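Local coordinates for succinoglycan biosynthesis protein (Bacillus cereus ATCC 14579, PDB 3B55) that is of unknown function but binds calcium, belongs to the erythromycin esterase-like family and may act in succinoglycan biosynthesis, at residues K211-F216 with T267-P272; L229-I234 with I261-T266; M171-V176 with D284-E289; F279-D284 with Y320-G325. The protein carries 1 engineered substitution. All blocks are in the same frame, centred on the assembly; numbering follows the deposited sequence.

Interaction 1 (K211-F216 with T267-P272); sequences KDMNTF and TMLATP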
# COMPACT_ATOMS: atom_id res chain seq x y z
N LYS A 211 15.25 -2.46 -15.03
CA LYS A 211 13.98 -2.14 -15.69
C LYS A 211 12.85 -3.09 -15.28
O LYS A 211 11.68 -2.78 -15.48
CB LYS A 211 14.14 -2.10 -17.22
CG LYS A 211 14.82 -3.29 -17.91
CD LYS A 211 14.91 -2.97 -19.41
CE LYS A 211 15.95 -3.80 -20.16
NZ LYS A 211 15.56 -5.21 -20.36
N ASP A 212 13.22 -4.23 -14.71
CA ASP A 212 12.26 -5.21 -14.22
C ASP A 212 12.97 -6.36 -13.51
O ASP A 212 14.09 -6.72 -13.86
CB ASP A 212 11.34 -5.72 -15.35
CG ASP A 212 12.09 -6.45 -16.45
OD1 ASP A 212 12.61 -7.56 -16.20
OD2 ASP A 212 12.15 -5.91 -17.58
N MSE A 213 12.31 -6.92 -12.50
CA MSE A 213 12.87 -8.01 -11.70
C MSE A 213 13.47 -9.17 -12.48
O MSE A 213 14.50 -9.72 -12.10
CB MSE A 213 11.82 -8.55 -10.73
CG MSE A 213 11.28 -7.51 -9.77
SE MSE A 213 10.16 -8.31 -8.42
CE MSE A 213 8.70 -8.86 -9.56
N ASN A 214 12.83 -9.53 -13.58
CA ASN A 214 13.30 -10.64 -14.40
C ASN A 214 14.69 -10.39 -14.97
O ASN A 214 15.50 -11.31 -15.01
CB ASN A 214 12.30 -10.93 -15.51
CG ASN A 214 10.94 -11.33 -14.97
OD1 ASN A 214 9.95 -11.36 -15.70
ND2 ASN A 214 10.89 -11.65 -13.67
N THR A 215 14.96 -9.17 -15.41
CA THR A 215 16.26 -8.86 -15.98
C THR A 215 17.35 -9.02 -14.92
O THR A 215 18.39 -9.63 -15.17
CB THR A 215 16.33 -7.43 -16.52
OG1 THR A 215 15.17 -7.16 -17.32
CG2 THR A 215 17.58 -7.25 -17.37
N PHE A 216 17.10 -8.47 -13.73
CA PHE A 216 18.08 -8.53 -12.66
C PHE A 216 18.32 -9.92 -12.05
O PHE A 216 19.46 -10.32 -11.85
CB PHE A 216 17.70 -7.57 -11.54
CG PHE A 216 18.84 -7.24 -10.62
CD1 PHE A 216 19.66 -6.14 -10.87
CD2 PHE A 216 19.14 -8.06 -9.54
CE1 PHE A 216 20.75 -5.86 -10.06
CE2 PHE A 216 20.23 -7.79 -8.72
CZ PHE A 216 21.04 -6.69 -8.98
N THR A 267 19.45 -5.17 -3.65
CA THR A 267 19.66 -6.05 -2.50
C THR A 267 18.59 -7.13 -2.41
O THR A 267 18.90 -8.31 -2.19
CB THR A 267 19.67 -5.23 -1.19
OG1 THR A 267 20.87 -4.44 -1.13
CG2 THR A 267 19.63 -6.16 0.01
N MSE A 268 17.33 -6.75 -2.59
CA MSE A 268 16.23 -7.71 -2.53
C MSE A 268 16.39 -8.83 -3.56
O MSE A 268 16.10 -9.98 -3.27
CB MSE A 268 14.89 -7.01 -2.78
CG MSE A 268 13.79 -7.96 -3.24
SE MSE A 268 12.05 -7.16 -3.56
CE MSE A 268 12.39 -6.32 -5.28
N LEU A 269 16.84 -8.47 -4.76
CA LEU A 269 16.99 -9.45 -5.82
C LEU A 269 18.35 -10.13 -5.91
O LEU A 269 18.60 -10.93 -6.81
CB LEU A 269 16.64 -8.81 -7.16
CG LEU A 269 15.12 -8.63 -7.28
CD1 LEU A 269 14.78 -7.71 -8.42
CD2 LEU A 269 14.48 -10.00 -7.46
N ALA A 270 19.23 -9.80 -4.96
CA ALA A 270 20.56 -10.39 -4.90
C ALA A 270 20.55 -11.44 -3.80
O ALA A 270 21.59 -11.95 -3.39
CB ALA A 270 21.59 -9.32 -4.58
N THR A 271 19.35 -11.75 -3.32
CA THR A 271 19.18 -12.74 -2.27
C THR A 271 19.67 -14.12 -2.70
O THR A 271 19.33 -14.61 -3.78
CB THR A 271 17.71 -12.84 -1.86
OG1 THR A 271 17.31 -11.61 -1.25
CG2 THR A 271 17.50 -13.99 -0.89
N PRO A 272 20.48 -14.77 -1.85
CA PRO A 272 21.00 -16.10 -2.17
C PRO A 272 19.92 -17.18 -2.17
O PRO A 272 18.92 -17.08 -1.45
CB PRO A 272 22.05 -16.32 -1.09
CG PRO A 272 21.49 -15.56 0.08
CD PRO A 272 21.02 -14.28 -0.57

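Interaction 2 (L229-I234 with I261-T266); sequences LDAKTI and IIEQFT. Engineered in segment 229-234: Thr233 (natural residue Gln).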
# COMPACT_ATOMS: atom_id res chain seq x y z
N LEU A 229 26.78 -3.37 -5.18
CA LEU A 229 27.87 -2.49 -4.75
C LEU A 229 27.83 -1.16 -5.47
O LEU A 229 28.21 -0.14 -4.90
CB LEU A 229 29.23 -3.15 -4.99
CG LEU A 229 29.89 -3.62 -3.70
CD1 LEU A 229 30.13 -2.43 -2.77
CD2 LEU A 229 28.97 -4.63 -3.04
N ASP A 230 27.39 -1.17 -6.72
CA ASP A 230 27.31 0.07 -7.47
C ASP A 230 26.28 0.99 -6.82
O ASP A 230 26.48 2.19 -6.73
CB ASP A 230 26.91 -0.19 -8.93
CG ASP A 230 28.05 -0.77 -9.75
OD1 ASP A 230 29.19 -0.87 -9.24
OD2 ASP A 230 27.81 -1.11 -10.93
N ALA A 231 25.17 0.41 -6.36
CA ALA A 231 24.12 1.18 -5.71
C ALA A 231 24.60 1.72 -4.37
O ALA A 231 24.38 2.90 -4.05
CB ALA A 231 22.87 0.30 -5.51
N LYS A 232 25.25 0.87 -3.58
CA LYS A 232 25.76 1.29 -2.28
C LYS A 232 26.71 2.46 -2.47
O LYS A 232 26.68 3.43 -1.72
CB LYS A 232 26.52 0.15 -1.60
CG LYS A 232 25.64 -0.87 -0.90
CD LYS A 232 26.46 -1.94 -0.20
CE LYS A 232 25.56 -2.91 0.57
NZ LYS A 232 26.34 -4.02 1.20
N THR A 233 27.54 2.35 -3.50
CA THR A 233 28.51 3.39 -3.82
C THR A 233 27.84 4.70 -4.22
O THR A 233 28.30 5.77 -3.83
CB THR A 233 29.44 2.92 -4.96
OG1 THR A 233 30.40 1.99 -4.43
CG2 THR A 233 30.16 4.09 -5.59
N ILE A 234 26.76 4.63 -5.00
CA ILE A 234 26.07 5.85 -5.40
C ILE A 234 25.53 6.58 -4.18
O ILE A 234 25.72 7.78 -4.04
CB ILE A 234 24.90 5.54 -6.36
CG1 ILE A 234 25.46 5.05 -7.70
CG2 ILE A 234 24.04 6.78 -6.55
CD1 ILE A 234 24.40 4.78 -8.75
N ILE A 261 16.21 3.66 -3.19
CA ILE A 261 15.34 2.75 -3.92
C ILE A 261 16.17 1.76 -4.75
O ILE A 261 15.82 0.58 -4.84
CB ILE A 261 14.39 3.52 -4.86
CG1 ILE A 261 13.42 4.36 -4.02
CG2 ILE A 261 13.63 2.55 -5.75
CD1 ILE A 261 12.46 3.55 -3.16
N ILE A 262 17.26 2.24 -5.34
CA ILE A 262 18.14 1.40 -6.15
C ILE A 262 18.77 0.31 -5.29
O ILE A 262 18.92 -0.83 -5.74
CB ILE A 262 19.26 2.24 -6.81
CG1 ILE A 262 18.65 3.44 -7.54
CG2 ILE A 262 20.05 1.37 -7.78
CD1 ILE A 262 19.67 4.43 -8.05
N GLU A 263 19.16 0.66 -4.07
CA GLU A 263 19.75 -0.33 -3.16
C GLU A 263 18.68 -1.34 -2.74
O GLU A 263 18.97 -2.54 -2.63
CB GLU A 263 20.29 0.34 -1.90
CG GLU A 263 21.54 1.18 -2.08
CD GLU A 263 22.05 1.71 -0.76
OE1 GLU A 263 22.69 0.93 -0.00
OE2 GLU A 263 21.80 2.89 -0.46
N GLN A 264 17.47 -0.86 -2.51
CA GLN A 264 16.38 -1.73 -2.10
C GLN A 264 16.10 -2.76 -3.19
O GLN A 264 15.92 -3.95 -2.91
CB GLN A 264 15.10 -0.93 -1.83
CG GLN A 264 15.14 -0.09 -0.56
CD GLN A 264 13.91 0.77 -0.41
OE1 GLN A 264 13.04 0.79 -1.29
NE2 GLN A 264 13.82 1.51 0.68
N PHE A 265 16.09 -2.29 -4.44
CA PHE A 265 15.84 -3.18 -5.55
C PHE A 265 16.96 -4.19 -5.75
O PHE A 265 16.71 -5.39 -5.85
CB PHE A 265 15.61 -2.36 -6.83
CG PHE A 265 15.43 -3.20 -8.07
CD1 PHE A 265 16.53 -3.60 -8.82
CD2 PHE A 265 14.16 -3.63 -8.45
CE1 PHE A 265 16.37 -4.43 -9.94
CE2 PHE A 265 13.99 -4.46 -9.56
CZ PHE A 265 15.10 -4.86 -10.30
N THR A 266 18.21 -3.72 -5.80
CA THR A 266 19.34 -4.62 -6.02
C THR A 266 19.56 -5.63 -4.90
O THR A 266 19.83 -6.80 -5.16
CB THR A 266 20.65 -3.83 -6.24
OG1 THR A 266 20.92 -3.01 -5.10
CG2 THR A 266 20.54 -2.94 -7.47

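Interaction 3 (M171-V176 with D284-E289); sequences MDIQSV and DIAMYE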
# COMPACT_ATOMS: atom_id res chain seq x y z
N MSE A 171 5.56 2.98 -2.65
CA MSE A 171 6.46 2.27 -1.76
C MSE A 171 7.00 0.95 -2.33
O MSE A 171 7.91 0.36 -1.76
CB MSE A 171 5.76 2.00 -0.42
CG MSE A 171 4.64 0.98 -0.49
SE MSE A 171 3.78 0.70 1.22
CE MSE A 171 2.11 -0.06 0.60
N ASP A 172 6.45 0.51 -3.47
CA ASP A 172 6.91 -0.75 -4.06
C ASP A 172 8.16 -0.60 -4.93
O ASP A 172 8.44 0.47 -5.45
CB ASP A 172 5.79 -1.39 -4.88
CG ASP A 172 5.88 -2.89 -4.90
OD1 ASP A 172 6.95 -3.42 -4.51
OD2 ASP A 172 4.90 -3.55 -5.31
N ILE A 173 8.88 -1.71 -5.08
CA ILE A 173 10.12 -1.73 -5.86
C ILE A 173 10.25 -2.91 -6.83
O ILE A 173 11.26 -3.60 -6.84
CB ILE A 173 11.34 -1.81 -4.92
CG1 ILE A 173 11.17 -2.99 -3.96
CG2 ILE A 173 11.50 -0.51 -4.16
CD1 ILE A 173 12.39 -3.30 -3.13
N GLN A 174 9.23 -3.14 -7.65
CA GLN A 174 9.29 -4.24 -8.60
C GLN A 174 10.18 -3.84 -9.77
O GLN A 174 10.47 -4.64 -10.66
CB GLN A 174 7.88 -4.60 -9.07
CG GLN A 174 6.87 -4.64 -7.93
CD GLN A 174 5.99 -5.88 -7.96
OE1 GLN A 174 6.47 -7.00 -7.82
NE2 GLN A 174 4.69 -5.67 -8.13
N SER A 175 10.61 -2.58 -9.75
CA SER A 175 11.46 -2.04 -10.80
C SER A 175 11.99 -0.65 -10.42
O SER A 175 11.51 -0.01 -9.49
CB SER A 175 10.69 -1.93 -12.12
OG SER A 175 9.68 -0.94 -12.02
N VAL A 176 13.01 -0.21 -11.14
CA VAL A 176 13.63 1.10 -10.93
C VAL A 176 13.85 1.68 -12.31
O VAL A 176 14.94 1.54 -12.89
CB VAL A 176 14.99 0.97 -10.23
CG1 VAL A 176 15.61 2.35 -10.08
CG2 VAL A 176 14.82 0.30 -8.88
N ASP A 284 9.01 -6.38 1.85
CA ASP A 284 8.20 -5.54 2.73
C ASP A 284 9.00 -4.67 3.68
O ASP A 284 8.47 -3.73 4.25
CB ASP A 284 7.18 -6.39 3.47
CG ASP A 284 5.84 -6.46 2.73
OD1 ASP A 284 5.87 -6.47 1.47
OD2 ASP A 284 4.77 -6.51 3.38
N ILE A 285 10.28 -4.99 3.88
CA ILE A 285 11.09 -4.15 4.73
C ILE A 285 11.21 -2.84 3.94
O ILE A 285 11.02 -1.76 4.48
CB ILE A 285 12.49 -4.77 4.98
CG1 ILE A 285 12.39 -5.77 6.14
CG2 ILE A 285 13.52 -3.68 5.26
CD1 ILE A 285 13.72 -6.38 6.55
N ALA A 286 11.49 -2.96 2.64
CA ALA A 286 11.62 -1.80 1.76
C ALA A 286 10.33 -0.97 1.70
O ALA A 286 10.38 0.25 1.81
CB ALA A 286 12.01 -2.26 0.35
N MSE A 287 9.18 -1.63 1.50
CA MSE A 287 7.91 -0.91 1.43
C MSE A 287 7.69 -0.15 2.73
O MSE A 287 7.19 0.98 2.74
CB MSE A 287 6.74 -1.87 1.20
CG MSE A 287 6.81 -2.65 -0.11
SE MSE A 287 5.08 -2.86 -0.99
CE MSE A 287 4.31 -4.22 0.16
N TYR A 288 8.06 -0.79 3.84
CA TYR A 288 7.94 -0.22 5.18
C TYR A 288 8.79 1.04 5.27
O TYR A 288 8.33 2.08 5.73
CB TYR A 288 8.42 -1.24 6.22
CG TYR A 288 9.03 -0.63 7.47
CD1 TYR A 288 8.26 0.14 8.35
CD2 TYR A 288 10.37 -0.85 7.80
CE1 TYR A 288 8.81 0.67 9.51
CE2 TYR A 288 10.93 -0.33 8.97
CZ TYR A 288 10.15 0.44 9.82
OH TYR A 288 10.68 0.97 10.98
N GLU A 289 10.04 0.91 4.82
CA GLU A 289 11.00 2.01 4.85
C GLU A 289 10.53 3.19 4.02
O GLU A 289 10.71 4.35 4.42
CB GLU A 289 12.38 1.55 4.34
CG GLU A 289 13.05 0.48 5.20
CD GLU A 289 14.49 0.21 4.78
OE1 GLU A 289 14.86 0.55 3.62
OE2 GLU A 289 15.25 -0.36 5.59

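Interaction 4 (F279-D284 with Y320-G325); sequences FYLKHD and YPKVAG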
# COMPACT_ATOMS: atom_id res chain seq x y z
N PHE A 279 13.63 -12.90 0.08
CA PHE A 279 13.19 -12.06 -1.03
C PHE A 279 11.98 -11.25 -0.58
O PHE A 279 11.88 -10.04 -0.83
CB PHE A 279 12.78 -12.94 -2.23
CG PHE A 279 13.93 -13.41 -3.07
CD1 PHE A 279 14.46 -12.59 -4.07
CD2 PHE A 279 14.49 -14.67 -2.87
CE1 PHE A 279 15.54 -13.02 -4.85
CE2 PHE A 279 15.57 -15.11 -3.65
CZ PHE A 279 16.09 -14.28 -4.64
N TYR A 280 11.07 -11.93 0.11
CA TYR A 280 9.84 -11.33 0.62
C TYR A 280 10.07 -10.51 1.87
O TYR A 280 9.41 -9.49 2.07
CB TYR A 280 8.83 -12.44 0.89
CG TYR A 280 8.57 -13.25 -0.34
CD1 TYR A 280 7.71 -12.80 -1.32
CD2 TYR A 280 9.25 -14.45 -0.55
CE1 TYR A 280 7.52 -13.50 -2.50
CE2 TYR A 280 9.08 -15.17 -1.73
CZ TYR A 280 8.21 -14.69 -2.70
OH TYR A 280 8.01 -15.38 -3.87
N LEU A 281 10.98 -10.95 2.72
CA LEU A 281 11.28 -10.22 3.94
C LEU A 281 11.81 -8.86 3.52
O LEU A 281 11.36 -7.83 4.01
CB LEU A 281 12.34 -10.95 4.78
CG LEU A 281 12.79 -10.22 6.05
CD1 LEU A 281 11.63 -10.14 7.03
CD2 LEU A 281 13.97 -10.95 6.67
N LYS A 282 12.77 -8.87 2.59
CA LYS A 282 13.37 -7.64 2.10
C LYS A 282 12.35 -6.81 1.34
O LYS A 282 12.39 -5.58 1.38
CB LYS A 282 14.56 -7.93 1.19
CG LYS A 282 15.75 -8.58 1.87
CD LYS A 282 16.97 -8.57 0.95
CE LYS A 282 18.11 -9.43 1.47
NZ LYS A 282 17.89 -10.88 1.19
N HIS A 283 11.42 -7.47 0.65
CA HIS A 283 10.42 -6.74 -0.11
C HIS A 283 9.62 -5.82 0.80
O HIS A 283 9.56 -4.62 0.57
CB HIS A 283 9.45 -7.67 -0.84
CG HIS A 283 8.42 -6.95 -1.66
ND1 HIS A 283 7.08 -7.28 -1.63
CD2 HIS A 283 8.53 -5.89 -2.50
CE1 HIS A 283 6.41 -6.46 -2.42
NE2 HIS A 283 7.27 -5.61 -2.96
N ASP A 284 9.01 -6.38 1.85
CA ASP A 284 8.20 -5.54 2.73
C ASP A 284 9.00 -4.67 3.68
O ASP A 284 8.47 -3.73 4.25
CB ASP A 284 7.18 -6.39 3.47
CG ASP A 284 5.84 -6.46 2.73
OD1 ASP A 284 5.87 -6.47 1.47
OD2 ASP A 284 4.77 -6.51 3.38
N TYR A 320 5.43 -14.56 3.04
CA TYR A 320 6.17 -13.52 3.76
C TYR A 320 6.54 -13.89 5.19
O TYR A 320 5.72 -14.42 5.94
CB TYR A 320 5.36 -12.22 3.79
CG TYR A 320 5.37 -11.43 2.51
CD1 TYR A 320 6.37 -10.50 2.25
CD2 TYR A 320 4.38 -11.62 1.54
CE1 TYR A 320 6.39 -9.76 1.05
CE2 TYR A 320 4.39 -10.90 0.34
CZ TYR A 320 5.40 -9.97 0.11
OH TYR A 320 5.40 -9.26 -1.07
N PRO A 321 7.79 -13.62 5.59
CA PRO A 321 8.24 -13.92 6.95
C PRO A 321 7.65 -12.83 7.85
O PRO A 321 7.28 -13.08 9.00
CB PRO A 321 9.76 -13.83 6.85
CG PRO A 321 10.02 -14.13 5.39
CD PRO A 321 8.94 -13.33 4.72
N LYS A 322 7.60 -11.62 7.30
CA LYS A 322 7.06 -10.44 7.96
C LYS A 322 6.55 -9.50 6.88
O LYS A 322 7.08 -9.48 5.76
CB LYS A 322 8.14 -9.72 8.76
CG LYS A 322 8.75 -10.52 9.91
CD LYS A 322 9.65 -9.64 10.78
CE LYS A 322 8.84 -8.84 11.81
NZ LYS A 322 8.97 -7.36 11.68
N VAL A 323 5.54 -8.70 7.22
CA VAL A 323 4.95 -7.75 6.28
C VAL A 323 5.13 -6.31 6.76
O VAL A 323 5.34 -6.06 7.94
CB VAL A 323 3.46 -8.02 6.06
CG1 VAL A 323 3.28 -9.21 5.12
CG2 VAL A 323 2.79 -8.29 7.38
N ALA A 324 5.04 -5.38 5.82
CA ALA A 324 5.22 -3.96 6.10
C ALA A 324 4.48 -3.47 7.34
O ALA A 324 5.02 -2.70 8.13
CB ALA A 324 4.80 -3.13 4.89
N GLY A 325 3.24 -3.93 7.49
CA GLY A 325 2.41 -3.54 8.62
C GLY A 325 2.97 -3.91 9.98
O GLY A 325 2.67 -3.24 10.96
O HOH W 1 9.24 -7.62 5.68

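Interaction 1 (K211-F216 with T267-P272)
Met213, a selenomethionine, meets Leu269 and Met268 through one flank of its side chain. Its CB lies 3.8 Å from Leu269 CD1. CG rests on the same methyl, and the Met213 and Leu269 side chains cross at about a right angle there. On its way CG also passes Phe265 of helix 250-268 and the loop residue Gln174. Farther out, Met213 SE comes to 4.3 Å from Met268 CE, a looser contact between the two selenomethionines. The bend at the last torsion (chi3 -68°) then puts Met213 CE farther from Met268 than SE is.

Leu269 is held between two neighbours of the other segment. Its CD1 is used by Met213, while its CB meets the Phe216 ring obliquely, 3.5 Å from Phe216 CD2. Phe216 CG is anti to its backbone N (chi1 -162°), and this carries the ring across to Leu269. Leu269 O lies in the plane of that ring, at its edge. Lys224 and Tyr227 of helix 221-240 also pack on Phe216.

Asp212 caps the N terminus of the helix that carries Met213 and Phe216. Asp212 OD1 accepts from Thr215 N at 3.0 Å. It also accepts from Thr215 OG1 at 2.8 Å, and the two donors come from the same face of the carboxylate. The side chains that meet across the contact are apolar. The arrangement is that of an N-capped short helix, 213-217, packed against the C-terminal end of helix 250-268 and the residues that follow it, in the helical region of this erythromycin esterase-like fold.

Interaction 2 (L229-I234 with I261-T266)
Ile262 is the first residue of 261-266 to meet the other helix, and it does so with its CG2 branch. This methyl lies anti to the backbone N and comes to 3.8 Å from Ala231 CB. Ile262 also packs on Tyr181 and Ile184 of helix 178-192, so it joins a third helix to the pair.

Glu263 follows and touches with its stem. Its CG is 3.8 Å from Ala231 CB. The chain then runs extended across the backbone of the facing helix, at about a right angle to the Lys232 side chain. Glu263 OE1 ends 3.6 Å from Lys232 CG, against the aliphatic part of the lysine. Lys232 NZ stays 6.3 Å from Glu263 OE1, too far for a salt bridge. Glu263 OE2 instead hydrogen-bonds to Ser235 OG, one turn further along helix 221-240, and this bond helps to hold the carboxylate in place.

One turn beyond Ile262, Thr266 closes the patch. Its OG1 stands 3.9 Å from Ala231 CB, on the side facing the other helix. The hydroxyl sits between the backbone N and the carbonyl carbon (chi1 59°).

Ala231 CB thus lies among three side chains, and its small size lets the backbones come close. The Ala231 and Glu263 CA atoms are 5.3 Å apart. The axes of the two helix segments approach to 8.6 Å, with N-to-C directions 161° apart. This is an antiparallel helical hairpin, made by the consecutive helices 221-240 and 250-268.

Interaction 3 (M171-V176 with D284-E289)
The backbones meet where Met171, near the end of strand 167-172, faces Met287 in helix 278-298, with their CA atoms 4.7 Å apart. The strand is an edge strand of the main mixed sheet. The helix leads into the parallel strand 301-306, so the contact belongs to a long crossover connection between parallel strands, with several helices inserted and strand 109-112 lying between the two in the sheet. The closeness is marked by a CA-H...O contact, Met287 CA to Met171 O at 3.4 Å, with an angle of 152° at the hydrogen.

Both facing residues are selenomethionines. Met171 CG lies between the backbone N and the carbonyl carbon (chi1 70°), and the chain is extended beyond it. This lays the side chain along the helix surface. Met171 CB is 3.6 Å from Met287 O, and Met171 CG is 3.9 Å from Met287 SE. The Met287 chain is bent at its second and third torsions, and it crosses Met171 obliquely. Its selenium also reaches Asp172, 4.0 Å from Asp172 CG, and there the two side chains run alongside each other.

Past the strand, Ile173 CD1 packs on Ala286 CB at 3.7 Å. Gln264 and Met268 of helix 250-268 touch Ile173 too, so this residue joins two helices.

Glu113, a calcium ligand together with His85, packs on Met171, and the Asp172 side chain is about 6 Å from the ion. Asp172 OD1 has two partners: Ile173 N donates in a bent bond from the anti side, 30° out of the carboxylate plane, and His283 NE2 also hydrogen-bonds to it.

Interaction 4 (F279-D284 with Y320-G325)
An aromatic cluster of Tyr280, His283 and Tyr320 joins helix 278-298 to the loop that leads into helix 324-332. Tyr280 turns its ring edge toward the face of Tyr320 in a T-shaped pair, with centroids 5.3 Å apart and planes at 76°. Tyr280 CB lies over the same ring, 3.4 Å from Tyr320 CD1. The Tyr320 hydroxyl reaches on to the imidazole and bonds His283 ND1 at 2.7 Å, near the plane of both rings.

Next, Pro321 CG packs on Leu281 CB at 4.0 Å. A water donates to Leu281 O (2.7 Å) and to Lys322 O (2.9 Å), bridging the backbones. Asp284 OD2 then accepts from Ala324 N at 2.7 Å, a nearly straight bond (164°) on the anti side, tilted from the carboxylate plane. Ala324 opens helix 324-332, and Val323 is at the N-cap position. His309 ND1 is a second partner of Asp284 OD2.

With its other nitrogen already bound to Asp172, the His283 imidazole is probably restrained in rotation, about 7 Å from the calcium ion, and links Tyr320 to Asp172.

In the fold
From the N terminus, 171-176 comes first, at the end of the edge strand 167-172. It opens the loop that interaction 3 closes at 284-289. Inside this loop, interaction 1 joins 211-216 to 267-272, and interaction 2, from 229-234 to 261-266, is nested within interaction 1. The nested pair ties together the helical region and shares helix 250-268. Interaction 4 starts at 279-284, after interaction 1 has closed, and ends at 320-325. It crosses interaction 3, with which it shares Asp284 and helix 278-298. Interactions 3 and 4 tie this helix to the sheet edge and to helix 324-332, and helix 250-268 of interactions 1 and 2 comes directly before helix 278-298 in the chain.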